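Local coordinates for protein pleckstrin homology domain-containing family A member 8 (PDB 5KDI) that binds simple glycosphingolipids in the pocket of a GLTP fold and probably transfers them between membranes, at residues I77-V82 / E201-E206; D157-L162 / G167-E172. The protein carries 2 engineered substitutions. One frame throughout, in Å; residues are numbered along the deposited sequence. Where two conformers were deposited one is given.

Contact 1 of 2, residues I77-V82 / E201-E206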
ATOM      1  N   ILE A  77      14.872 -10.530  -3.737  1.00 19.15           N
ATOM      2  CA  ILE A  77      14.160 -10.772  -4.981  1.00 17.11           C
ATOM      3  C   ILE A  77      14.598  -9.775  -6.071  1.00 17.79           C
ATOM      4  O   ILE A  77      14.937 -10.194  -7.185  1.00 19.12           O
ATOM      5  CB  ILE A  77      12.625 -10.703  -4.781  1.00 17.28           C
ATOM      6  CG1 ILE A  77      12.155 -11.834  -3.816  1.00 16.66           C
ATOM      7  CG2 ILE A  77      11.914 -10.774  -6.150  1.00 19.61           C
ATOM      8  CD1 ILE A  77      10.735 -11.811  -3.318  1.00 19.39           C
ATOM      9  N   VAL A  78      14.575  -8.491  -5.756  1.00 17.45           N
ATOM     10  CA  VAL A  78      14.897  -7.456  -6.733  1.00 16.78           C
ATOM     11  C   VAL A  78      16.336  -7.615  -7.210  1.00 17.69           C
ATOM     12  O   VAL A  78      16.611  -7.589  -8.444  1.00 19.68           O
ATOM     13  CB  VAL A  78      14.634  -6.061  -6.177  1.00 16.83           C
ATOM     14  CG1 VAL A  78      15.170  -4.986  -7.145  1.00 20.36           C
ATOM     15  CG2 VAL A  78      13.139  -5.868  -5.950  1.00 18.68           C
ATOM     16  N   LEU A  79      17.234  -7.811  -6.257  1.00 20.19           N
ATOM     17  CA  LEU A  79      18.661  -7.913  -6.612  1.00 22.67           C
ATOM     18  C   LEU A  79      18.908  -9.155  -7.464  1.00 20.42           C
ATOM     19  O   LEU A  79      19.769  -9.151  -8.380  1.00 22.12           O
ATOM     20  CB  LEU A  79      19.515  -7.924  -5.357  1.00 24.67           C
ATOM     21  CG  LEU A  79      19.590  -6.542  -4.665  1.00 27.62           C
ATOM     22  CD1 LEU A  79      20.384  -6.621  -3.346  1.00 33.79           C
ATOM     23  CD2 LEU A  79      20.015  -5.408  -5.585  1.00 33.45           C
ATOM     24  N   HIS A  80      18.183 -10.246  -7.207  1.00 20.07           N
ATOM     25  CA  HIS A  80      18.308 -11.427  -8.099  1.00 21.61           C
ATOM     26  C   HIS A  80      17.861 -11.130  -9.496  1.00 20.60           C
ATOM     27  O   HIS A  80      18.510 -11.580 -10.476  1.00 21.62           O
ATOM     28  CB  HIS A  80      17.568 -12.608  -7.546  1.00 22.01           C
ATOM     29  CG  HIS A  80      17.528 -13.763  -8.496  1.00 23.43           C
ATOM     30  ND1 HIS A  80      18.614 -14.599  -8.683  1.00 31.89           N
ATOM     31  CD2 HIS A  80      16.528 -14.197  -9.381  1.00 32.63           C
ATOM     32  CE1 HIS A  80      18.290 -15.509  -9.642  1.00 34.60           C
ATOM     33  NE2 HIS A  80      17.008 -15.277 -10.031  1.00 34.14           N
ATOM     34  N   GLU A  81      16.732 -10.410  -9.623  1.00 19.47           N
ATOM     35  CA  GLU A  81      16.246 -10.048 -10.963  1.00 18.92           C
ATOM     36  C   GLU A  81      17.225  -9.224 -11.722  1.00 18.79           C
ATOM     37  O   GLU A  81      17.365  -9.381 -12.915  1.00 22.45           O
ATOM     38  CB  GLU A  81      14.846  -9.425 -10.904  1.00 18.41           C
ATOM     39  CG  GLU A  81      13.732 -10.428 -10.545  1.00 20.04           C
ATOM     40  CD  GLU A  81      12.327  -9.891 -10.752  1.00 20.38           C
ATOM     41  OE1 GLU A  81      12.182  -8.668 -10.871  1.00 19.58           O
ATOM     42  OE2 GLU A  81      11.399 -10.740 -10.774  1.00 20.83           O
ATOM     43  N   VAL A  82      17.845  -8.285 -11.023  1.00 19.48           N
ATOM     44  CA  VAL A  82      18.892  -7.441 -11.612  1.00 21.27           C
ATOM     45  C   VAL A  82      20.095  -8.321 -12.066  1.00 20.89           C
ATOM     46  O   VAL A  82      20.508  -8.210 -13.230  1.00 27.26           O
ATOM     47  CB  VAL A  82      19.334  -6.335 -10.607  1.00 23.22           C
ATOM     48  CG1 VAL A  82      20.654  -5.702 -11.017  1.00 28.11           C
ATOM     49  CG2 VAL A  82      18.146  -5.348 -10.367  1.00 25.97           C
ATOM     50  N   GLU A 201      16.417   3.677  -6.735  1.00 20.06           N
ATOM     51  CA  GLU A 201      17.244   4.752  -7.221  1.00 23.02           C
ATOM     52  C   GLU A 201      18.667   4.266  -7.518  1.00 23.53           C
ATOM     53  O   GLU A 201      19.202   4.589  -8.583  1.00 24.78           O
ATOM     54  CB  GLU A 201      17.222   5.956  -6.287  0.50 24.37           C
ATOM     55  CG  GLU A 201      15.808   6.540  -6.103  0.50 22.58           C
ATOM     56  CD  GLU A 201      15.629   7.351  -4.805  0.50 29.15           C
ATOM     57  OE1 GLU A 201      16.646   7.663  -4.151  0.50 34.93           O
ATOM     58  OE2 GLU A 201      14.459   7.650  -4.434  0.50 29.71           O
ATOM     59  N   VAL A 202      19.271   3.573  -6.559  1.00 21.16           N
ATOM     60  CA  VAL A 202      20.656   3.168  -6.668  1.00 24.32           C
ATOM     61  C   VAL A 202      20.906   2.207  -7.854  1.00 27.52           C
ATOM     62  O   VAL A 202      21.948   2.282  -8.499  1.00 28.61           O
ATOM     63  CB  VAL A 202      21.209   2.574  -5.343  0.50 25.80           C
ATOM     64  CG1 VAL A 202      22.624   2.039  -5.523  0.50 24.73           C
ATOM     65  CG2 VAL A 202      21.256   3.635  -4.270  0.50 30.52           C
ATOM     66  N   HIS A 203      19.922   1.368  -8.162  1.00 24.00           N
ATOM     67  CA  HIS A 203      20.075   0.359  -9.195  1.00 25.05           C
ATOM     68  C   HIS A 203      19.423   0.805 -10.502  1.00 21.77           C
ATOM     69  O   HIS A 203      19.335   0.032 -11.439  1.00 23.69           O
ATOM     70  CB  HIS A 203      19.549  -0.941  -8.716  1.00 22.01           C
ATOM     71  CG  HIS A 203      20.340  -1.493  -7.566  1.00 27.50           C
ATOM     72  ND1 HIS A 203      21.530  -2.124  -7.735  1.00 35.94           N
ATOM     73  CD2 HIS A 203      20.131  -1.383  -6.204  1.00 24.35           C
ATOM     74  CE1 HIS A 203      22.023  -2.491  -6.520  1.00 31.73           C
ATOM     75  NE2 HIS A 203      21.185  -2.010  -5.569  1.00 32.75           N
ATOM     76  N   GLY A 204      18.947   2.041 -10.571  1.00 20.79           N
ATOM     77  CA  GLY A 204      18.486   2.570 -11.861  1.00 22.91           C
ATOM     78  C   GLY A 204      17.143   1.940 -12.292  1.00 20.69           C
ATOM     79  O   GLY A 204      16.909   1.806 -13.512  1.00 24.80           O
ATOM     80  N   LEU A 205      16.270   1.589 -11.311  1.00 18.54           N
ATOM     81  CA  LEU A 205      15.040   0.831 -11.560  1.00 19.74           C
ATOM     82  C   LEU A 205      13.778   1.697 -11.531  1.00 20.09           C
ATOM     83  O   LEU A 205      12.671   1.158 -11.681  1.00 22.68           O
ATOM     84  CB  LEU A 205      14.918  -0.321 -10.561  1.00 19.35           C
ATOM     85  CG  LEU A 205      15.993  -1.349 -10.518  1.00 22.18           C
ATOM     86  CD1 LEU A 205      15.841  -2.299  -9.323  1.00 22.12           C
ATOM     87  CD2 LEU A 205      16.173  -2.029 -11.850  1.00 23.90           C
ATOM     88  N   GLU A 206      13.898   3.005 -11.247  1.00 20.64           N
ATOM     89  CA  GLU A 206      12.779   3.956 -11.261  1.00 24.25           C
ATOM     90  C   GLU A 206      12.405   4.342 -12.662  1.00 31.21           C
ATOM     91  O   GLU A 206      12.876   5.312 -13.169  1.00 38.73           O
ATOM     92  CB  GLU A 206      13.103   5.258 -10.499  1.00 26.57           C
ATOM     93  CG  GLU A 206      13.133   5.071  -9.039  1.00 27.65           C
ATOM     94  CD  GLU A 206      11.743   4.831  -8.368  1.00 29.12           C
ATOM     95  OE1 GLU A 206      10.644   4.915  -8.965  1.00 31.54           O
ATOM     96  OE2 GLU A 206      11.825   4.512  -7.203  1.00 28.26           O
TER

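Contact 2 of 2, residues D157-L162 / G167-E172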
ATOM      1  N   ASP A 157     -18.831   6.263   7.123  1.00 30.87           N
ATOM      2  CA  ASP A 157     -18.758   4.961   6.476  1.00 32.47           C
ATOM      3  C   ASP A 157     -17.326   4.503   6.403  1.00 26.57           C
ATOM      4  O   ASP A 157     -17.056   3.273   6.513  1.00 27.35           O
ATOM      5  CB  ASP A 157     -19.397   4.971   5.057  1.00 37.96           C
ATOM      6  CG  ASP A 157     -20.926   4.945   5.099  1.00 43.82           C
ATOM      7  OD1 ASP A 157     -21.524   4.883   6.209  1.00 48.14           O
ATOM      8  OD2 ASP A 157     -21.536   5.008   4.010  1.00 54.85           O
ATOM      9  N   PHE A 158     -16.400   5.455   6.172  1.00 26.00           N
ATOM     10  CA  PHE A 158     -15.001   5.124   6.141  1.00 23.64           C
ATOM     11  C   PHE A 158     -14.522   4.564   7.500  1.00 24.83           C
ATOM     12  O   PHE A 158     -14.005   3.475   7.580  1.00 23.93           O
ATOM     13  CB  PHE A 158     -14.168   6.348   5.756  1.00 24.37           C
ATOM     14  CG  PHE A 158     -12.700   6.089   5.767  1.00 23.38           C
ATOM     15  CD1 PHE A 158     -12.113   5.273   4.805  1.00 25.07           C
ATOM     16  CD2 PHE A 158     -11.892   6.697   6.710  1.00 27.48           C
ATOM     17  CE1 PHE A 158     -10.744   5.021   4.804  1.00 29.55           C
ATOM     18  CE2 PHE A 158     -10.508   6.481   6.695  1.00 28.88           C
ATOM     19  CZ  PHE A 158      -9.942   5.622   5.773  1.00 30.55           C
ATOM     20  N   VAL A 159     -14.745   5.293   8.579  1.00 25.91           N
ATOM     21  CA  VAL A 159     -14.287   4.792   9.855  1.00 25.59           C
ATOM     22  C   VAL A 159     -15.051   3.520  10.265  1.00 28.56           C
ATOM     23  O   VAL A 159     -14.477   2.638  10.949  1.00 27.16           O
ATOM     24  CB  VAL A 159     -14.308   5.861  10.947  1.00 26.49           C
ATOM     25  CG1 VAL A 159     -13.308   6.964  10.620  1.00 32.15           C
ATOM     26  CG2 VAL A 159     -15.720   6.407  11.152  1.00 34.92           C
ATOM     27  N   ALA A 160     -16.334   3.411   9.914  1.00 26.76           N
ATOM     28  CA  ALA A 160     -17.084   2.179  10.214  1.00 29.03           C
ATOM     29  C   ALA A 160     -16.387   0.921   9.573  1.00 27.81           C
ATOM     30  O   ALA A 160     -16.482  -0.181  10.102  1.00 33.29           O
ATOM     31  CB  ALA A 160     -18.520   2.302   9.708  1.00 33.23           C
ATOM     32  N   ALA A 161     -15.752   1.093   8.407  1.00 24.77           N
ATOM     33  CA  ALA A 161     -15.026   0.018   7.743  1.00 26.28           C
ATOM     34  C   ALA A 161     -13.693  -0.333   8.426  1.00 26.88           C
ATOM     35  O   ALA A 161     -13.050  -1.306   8.049  1.00 26.29           O
ATOM     36  CB  ALA A 161     -14.778   0.321   6.258  1.00 26.93           C
ATOM     37  N   LEU A 162     -13.292   0.477   9.401  1.00 25.32           N
ATOM     38  CA  LEU A 162     -12.020   0.290  10.109  1.00 26.20           C
ATOM     39  C   LEU A 162     -12.181  -0.189  11.558  1.00 24.06           C
ATOM     40  O   LEU A 162     -11.176  -0.281  12.298  1.00 24.47           O
ATOM     41  CB  LEU A 162     -11.230   1.572  10.102  1.00 25.07           C
ATOM     42  CG  LEU A 162     -10.973   2.123   8.687  1.00 22.78           C
ATOM     43  CD1 LEU A 162     -10.457   3.524   8.793  1.00 25.83           C
ATOM     44  CD2 LEU A 162     -10.069   1.181   7.922  1.00 22.87           C
ATOM     45  N   GLY A 167     -19.994  -0.430  15.664  1.00 32.28           N
ATOM     46  CA  GLY A 167     -20.324   0.667  16.545  1.00 33.94           C
ATOM     47  C   GLY A 167     -19.170   1.305  17.279  1.00 31.65           C
ATOM     48  O   GLY A 167     -19.357   2.346  17.973  1.00 31.27           O
ATOM     49  N   ASP A 168     -17.992   0.679  17.161  1.00 31.90           N
ATOM     50  CA  ASP A 168     -16.788   1.170  17.868  1.00 27.32           C
ATOM     51  C   ASP A 168     -16.515   2.619  17.532  1.00 31.25           C
ATOM     52  O   ASP A 168     -15.961   3.345  18.377  1.00 30.18           O
ATOM     53  CB  ASP A 168     -15.540   0.305  17.633  1.00 28.89           C
ATOM     54  CG  ASP A 168     -15.497  -0.938  18.528  1.00 25.90           C
ATOM     55  OD1 ASP A 168     -16.344  -1.077  19.496  1.00 38.13           O
ATOM     56  OD2 ASP A 168     -14.555  -1.800  18.288  1.00 31.46           O
ATOM     57  N   HIS A 169     -16.845   3.020  16.285  1.00 32.16           N
ATOM     58  CA  HIS A 169     -16.494   4.364  15.795  1.00 32.70           C
ATOM     59  C   HIS A 169     -17.207   5.505  16.511  1.00 37.38           C
ATOM     60  O   HIS A 169     -16.780   6.680  16.409  1.00 39.10           O
ATOM     61  CB  HIS A 169     -16.664   4.465  14.299  1.00 32.14           C
ATOM     62  CG  HIS A 169     -18.097   4.272  13.841  1.00 36.52           C
ATOM     63  ND1 HIS A 169     -18.874   5.296  13.372  1.00 47.40           N
ATOM     64  CD2 HIS A 169     -18.879   3.139  13.807  1.00 29.25           C
ATOM     65  CE1 HIS A 169     -20.090   4.819  13.058  1.00 42.01           C
ATOM     66  NE2 HIS A 169     -20.092   3.495  13.304  1.00 44.41           N
ATOM     67  N   GLN A 170     -18.272   5.154  17.245  1.00 35.54           N
ATOM     68  CA  GLN A 170     -18.994   6.126  18.034  1.00 34.73           C
ATOM     69  C   GLN A 170     -18.456   6.275  19.456  1.00 40.28           C
ATOM     70  O   GLN A 170     -19.056   6.990  20.276  1.00 39.10           O
ATOM     71  CB  GLN A 170     -20.473   5.730  18.115  1.00 35.49           C
ATOM     72  CG  GLN A 170     -21.167   5.566  16.784  1.00 36.92           C
ATOM     73  CD  GLN A 170     -22.612   5.114  16.947  1.00 50.22           C
ATOM     74  OE1 GLN A 170     -22.881   4.052  17.537  1.00 53.19           O
ATOM     75  NE2 GLN A 170     -23.562   5.915  16.415  1.00 69.62           N
ATOM     76  N   LYS A 171     -17.333   5.616  19.750  1.00 39.02           N
ATOM     77  CA  LYS A 171     -16.635   5.776  21.026  1.00 37.48           C
ATOM     78  C   LYS A 171     -15.402   6.679  20.845  1.00 37.57           C
ATOM     79  O   LYS A 171     -14.648   6.522  19.849  1.00 38.70           O
ATOM     80  CB  LYS A 171     -16.204   4.402  21.524  1.00 38.18           C
ATOM     81  CG  LYS A 171     -17.317   3.371  21.493  1.00 38.92           C
ATOM     82  CD  LYS A 171     -16.725   2.020  21.866  1.00 44.44           C
ATOM     83  CE  LYS A 171     -17.751   0.917  21.951  1.00 49.88           C
ATOM     84  NZ  LYS A 171     -18.555   1.099  23.177  1.00 59.16           N
ATOM     85  N   GLU A 172     -15.167   7.585  21.810  1.00 35.01           N
ATOM     86  CA  GLU A 172     -13.928   8.366  21.828  1.00 32.14           C
ATOM     87  C   GLU A 172     -12.681   7.441  21.776  1.00 41.04           C
ATOM     88  O   GLU A 172     -11.660   7.807  21.178  1.00 39.33           O
ATOM     89  CB  GLU A 172     -13.850   9.294  23.065  1.00 38.45           C
ATOM     90  CG  GLU A 172     -12.641  10.230  23.027  1.00 40.46           C
ATOM     91  CD  GLU A 172     -12.530  11.102  24.253  1.00 57.10           C
ATOM     92  OE1 GLU A 172     -12.543  10.578  25.399  1.00 47.53           O
ATOM     93  OE2 GLU A 172     -12.417  12.324  24.052  1.00 74.17           O
TER

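Contact 1 of 2, residues I77-V82 / E201-E206
Leu-205 reaches helix 74-83 with the ends of its side chain, and its CD1 makes both of the closest leucine-valine contacts. This methyl lies 3.5 Å from Val-78 CG1, where the two side chains slide past each other in opposite directions. The same CD1 is 4.0 Å from Val-82 CG2, while Leu-205 CD2 also comes near that valine methyl. Val-78 and Val-82 are one turn apart, so the leucine end is shared between two successive turns of the helix. The two valines present different branches: CG1 of Val-78 is anti to its backbone N (chi1 172°), whereas Val-82 uses the methyl beside its N.

A second contact joins Leu-79 to His-203. Leu-79 CD2 sits over a face of the His-203 imidazole, 3.8 Å from the ring centroid and 23° off its normal, a CH-pi contact displaced toward the NE2 and CE1 rim. With CG beside its own N (chi1 -65°), His-203 sends its ring across Leu-79 at about a right angle.

What places both residues is the end of helix 172-202. His-203 is the first residue to leave helical angles, and Gly-204, with positive phi, is the C-prime residue of a Schellman motif in which Leu-205 N bonds to Tyr-200 O and Gly-204 N to Glu-201 O. Val-78 also touches Thr-94 and Leu-97 of helix 93-115, and Tyr-200 touches both Val-78 and Leu-205.

The contact joins two helices of the all-helical GLTP fold at its surface, with the Val-78 side chain about 13 Å from the bound glycolipid. The bridging contacts are apolar and CH-pi: the capped end of helix 172-202 meets helix 74-83 through dispersion and shape, without a polar bond between the two segments.

Contact 2 of 2, residues D157-L162 / G167-E172
His-169 meets helix 155-160 through its imidazole and its CB, in two kinds of contact. The first is CH-pi: Ala-160 CB stands over one face of the ring, 4.3 Å from the centroid and 18° off the normal, displaced toward the rim at NE2 and CD2. Gln-170 CG lies over the other face, also toward the rim.

The second is van der Waals contact with Val-159. Its CG2 is 3.8 Å from His-169 CB and 4.0 Å from His-169 ND1, approaching the ring obliquely, and the two side chains cross at about a right angle. His-169 has its CG between its own N and carbonyl carbon (chi1 63°), a setting that lays the ring across Val-159 and Ala-160.

Backbone bonds fix the two sides separately. Leu-162 N to Val-159 O, at 2.9 Å, belongs to a turn of the 157-162 segment, and Gln-170 N to Gly-167 O, at 3.1 Å, closes the 3-10 turn bearing the histidine. Ala-160 O additionally accepts a hydrogen bond from Thr-163 OG1, and His-169 touches Thr-163 as well.

The contact therefore closes the short connection between helix 155-160 and helix 172-202, with Lys-171 as the N-cap residue of the latter. Neighbouring Leu-162 touches the bound glycolipid. Phe-174, in the first turn of the long helix, touches both Val-159 and His-169. Within the all-helical GLTP fold, Phe-158 and Ala-161 pack on helix 35-41, and Phe-158 also meets Phe-110 of helix 93-115.

The two contacts lie on opposite sides of the chain's centre, their centres about 41 Å apart, and helix 172-202 relates them: contact 1 involves its C-terminal end, contact 2 the loop leading into its N-terminus. Neither is deep core; contact 1 is at the surface and contact 2 partly buried. Each sets an imidazole face against an aliphatic methyl, but contact 1 adds leucine-valine packing and joins parts distant in sequence, whereas contact 2 is local and depends on one histidine. In sequence, contact 2 is nested within the loop closed by contact 1. The glycolipid comes closer to contact 2, whose 157-162 segment contributes a pocket residue.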